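Local coordinates for aromatic-ring-hydroxylating dioxygenase beta subunit (Catenulispora acidiphila, PDB 6VW4), which is of unknown function but adopts the NTF2-like fold and binds a polyketide-type benzoisochromene acid, although its family is generally assigned dioxygenase activity, at residues Q15-Q18 against A19-H23. Sequence-based numbering, arbitrary orientation.
Sequences QQHQ and ARQMH. With SDN ([(3S)-9-hydroxy-1-methyl-10-oxo-4,10-dihydro-3H-benzo[g]isochromen-3-yl]acetic acid), chain C.
His-17 and Gln-21, one turn apart on helix 8-26, illustrate how a helix can give each of its sides a different chemistry. The backbone N of Gln-21 donates an almost straight bond to His-17 O (3.0 Å, N-H...O 172°), one of four successive i to i+4 bonds joining 15-18 to 19-23. The more buried side, where Gln-21 packs, is the close-knit one. Gln-21 CG sits over one face of the imidazole near its rim; the Gln-21 amide is turned 37° from the ring, and its NE2 comes 3.6 Å from NE2 of His-17. NE2 of His-17 bonds Thr-134 of strand 132-139, and NE2 of Gln-21 bonds Thr-36, just after helix 30-34. With Gln-21 cut back to an alanine, Thr-36 would probably lose its amide partner and one face of the imidazole the methylene above it. Next along, Met-22 CG lies 3.5 Å from Gln-18 O, and bends at chi2 and chi3 carry its methyl CE to 3.8 Å from C10 of SDN. The looser side belongs to Gln-16 and the exposed Arg-20, which run alongside each other. Gln-16 NE2 lies over a guanidinium face, 3.2 Å from NH2 of Arg-20; with two donors facing, no hydrogen bond forms, and the amide bonds instead to Ile-85 O of the second subunit. The chemistry thus implies a division of labour: polar ends tie the helix to strand 132-139, to Thr-36 and to a neighbouring subunit, while an apolar thioether lines the ligand pocket.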
loop_
_atom_site.group_PDB
_atom_site.type_symbol
_atom_site.label_atom_id
_atom_site.label_comp_id
_atom_site.label_asym_id
_atom_site.label_seq_id
_atom_site.Cartn_x
_atom_site.Cartn_y
_atom_site.Cartn_z
ATOM N N GLN A 15 -10.530 -5.401 0.701
ATOM C CA GLN A 15 -9.077 -5.499 0.828
ATOM C C GLN A 15 -8.645 -6.923 1.171
ATOM O O GLN A 15 -7.657 -7.428 0.622
ATOM C CB GLN A 15 -8.569 -4.551 1.901
ATOM C CG GLN A 15 -8.852 -3.123 1.673
ATOM C CD GLN A 15 -8.501 -2.294 2.907
ATOM O OE1 GLN A 15 -9.249 -2.252 3.908
ATOM N NE2 GLN A 15 -7.358 -1.661 2.860
ATOM N N GLN A 16 -9.383 -7.588 2.079
ATOM C CA GLN A 16 -9.044 -8.957 2.461
ATOM C C GLN A 16 -9.169 -9.892 1.270
ATOM O O GLN A 16 -8.320 -10.778 1.061
ATOM C CB GLN A 16 -9.949 -9.427 3.605
ATOM C CG GLN A 16 -9.920 -10.941 3.867
ATOM C CD GLN A 16 -8.918 -11.339 4.970
ATOM O OE1 GLN A 16 -8.195 -10.495 5.498
ATOM N NE2 GLN A 16 -8.875 -12.625 5.309
ATOM N N HIS A 17 -10.260 -9.743 0.517
ATOM C CA HIS A 17 -10.494 -10.564 -0.665
ATOM C C HIS A 17 -9.417 -10.304 -1.711
ATOM O O HIS A 17 -8.864 -11.234 -2.290
ATOM C CB HIS A 17 -11.904 -10.236 -1.212
ATOM C CG HIS A 17 -12.222 -10.856 -2.535
ATOM N ND1 HIS A 17 -12.557 -12.190 -2.678
ATOM C CD2 HIS A 17 -12.293 -10.311 -3.779
ATOM C CE1 HIS A 17 -12.778 -12.443 -3.957
ATOM N NE2 HIS A 17 -12.651 -11.316 -4.642
ATOM N N GLN A 18 -9.087 -9.034 -1.967
ATOM C CA GLN A 18 -8.039 -8.777 -2.964
ATOM C C GLN A 18 -6.704 -9.354 -2.524
ATOM O O GLN A 18 -5.976 -9.938 -3.333
ATOM C CB GLN A 18 -7.919 -7.286 -3.244
ATOM C CG GLN A 18 -9.134 -6.759 -4.022
ATOM C CD GLN A 18 -9.107 -5.279 -4.154
ATOM O OE1 GLN A 18 -8.523 -4.599 -3.315
ATOM N NE2 GLN A 18 -9.739 -4.757 -5.209
ATOM N N ALA A 19 -6.393 -9.252 -1.228
ATOM C CA ALA A 19 -5.138 -9.789 -0.721
ATOM C C ALA A 19 -5.053 -11.292 -0.944
ATOM O O ALA A 19 -4.050 -11.800 -1.466
ATOM C CB ALA A 19 -5.007 -9.478 0.768
ATOM N N ARG A 20 -6.117 -12.025 -0.583
ATOM C CA ARG A 20 -6.109 -13.482 -0.777
ATOM C C ARG A 20 -5.991 -13.841 -2.259
ATOM O O ARG A 20 -5.173 -14.683 -2.632
ATOM C CB ARG A 20 -7.375 -14.122 -0.187
ATOM C CG ARG A 20 -7.520 -14.005 1.315
ATOM C CD ARG A 20 -7.013 -15.207 2.071
ATOM N NE ARG A 20 -7.677 -15.328 3.375
ATOM C CZ ARG A 20 -7.051 -15.554 4.532
ATOM N NH1 ARG A 20 -5.723 -15.700 4.574
ATOM N NH2 ARG A 20 -7.756 -15.632 5.654
ATOM N N GLN A 21 -6.794 -13.207 -3.118
ATOM C CA GLN A 21 -6.645 -13.379 -4.555
ATOM C C GLN A 21 -5.188 -13.296 -4.983
ATOM O O GLN A 21 -4.688 -14.157 -5.709
ATOM C CB GLN A 21 -7.373 -12.275 -5.316
ATOM C CG GLN A 21 -8.738 -12.495 -5.602
ATOM C CD GLN A 21 -9.289 -11.391 -6.461
ATOM O OE1 GLN A 21 -8.893 -10.212 -6.344
ATOM N NE2 GLN A 21 -10.261 -11.740 -7.283
ATOM N N MET A 22 -4.517 -12.189 -4.624
ATOM C CA MET A 22 -3.175 -11.963 -5.150
ATOM C C MET A 22 -2.140 -12.861 -4.492
ATOM O O MET A 22 -1.117 -13.160 -5.111
ATOM C CB MET A 22 -2.746 -10.504 -5.004
ATOM C CG MET A 22 -3.505 -9.515 -5.822
ATOM S SD MET A 22 -4.170 -10.206 -7.388
ATOM C CE MET A 22 -2.582 -9.813 -8.281
ATOM N N HIS A 23 -2.362 -13.287 -3.247
ATOM C CA HIS A 23 -1.439 -14.262 -2.659
ATOM C C HIS A 23 -1.430 -15.543 -3.489
ATOM O O HIS A 23 -0.369 -16.118 -3.767
ATOM C CB HIS A 23 -1.789 -14.577 -1.196
ATOM C CG HIS A 23 -1.572 -13.424 -0.245
ATOM N ND1 HIS A 23 -2.099 -13.397 1.033
ATOM C CD2 HIS A 23 -0.897 -12.250 -0.395
ATOM C CE1 HIS A 23 -1.761 -12.262 1.625
ATOM N NE2 HIS A 23 -1.026 -11.553 0.784
HETATM O O4 SDN C . -4.422 -10.029 -11.589
HETATM C C11 SDN C . -4.119 -8.666 -11.603
HETATM C C12 SDN C . -3.181 -8.130 -12.485
HETATM C C13 SDN C . -2.469 -9.080 -13.474
HETATM O O5 SDN C . -2.723 -10.240 -13.474
HETATM C C14 SDN C . -1.447 -8.507 -14.439
HETATM C C15 SDN C . -0.745 -9.446 -15.449
HETATM O O3 SDN C . -0.315 -8.830 -16.682
HETATM C C16 SDN C . -0.664 -10.969 -15.270
HETATM C C10 SDN C . -4.728 -7.828 -10.683
HETATM C C9 SDN C . -4.431 -6.457 -10.658
HETATM C C8 SDN C . -3.510 -5.920 -11.545
HETATM C C7 SDN C . -2.872 -6.752 -12.459
HETATM C C6 SDN C . -1.823 -6.143 -13.446
HETATM C C5 SDN C . -1.146 -7.094 -14.431
HETATM C C4 SDN C . -0.174 -6.547 -15.378
HETATM C C3 SDN C . 0.227 -7.471 -16.517
HETATM C C2 SDN C . 1.693 -7.661 -16.172
HETATM C C1 SDN C . 2.780 -7.062 -17.039
HETATM O O2 SDN C . 2.468 -6.349 -18.021
HETATM O O1 SDN C . 3.987 -7.310 -16.750
#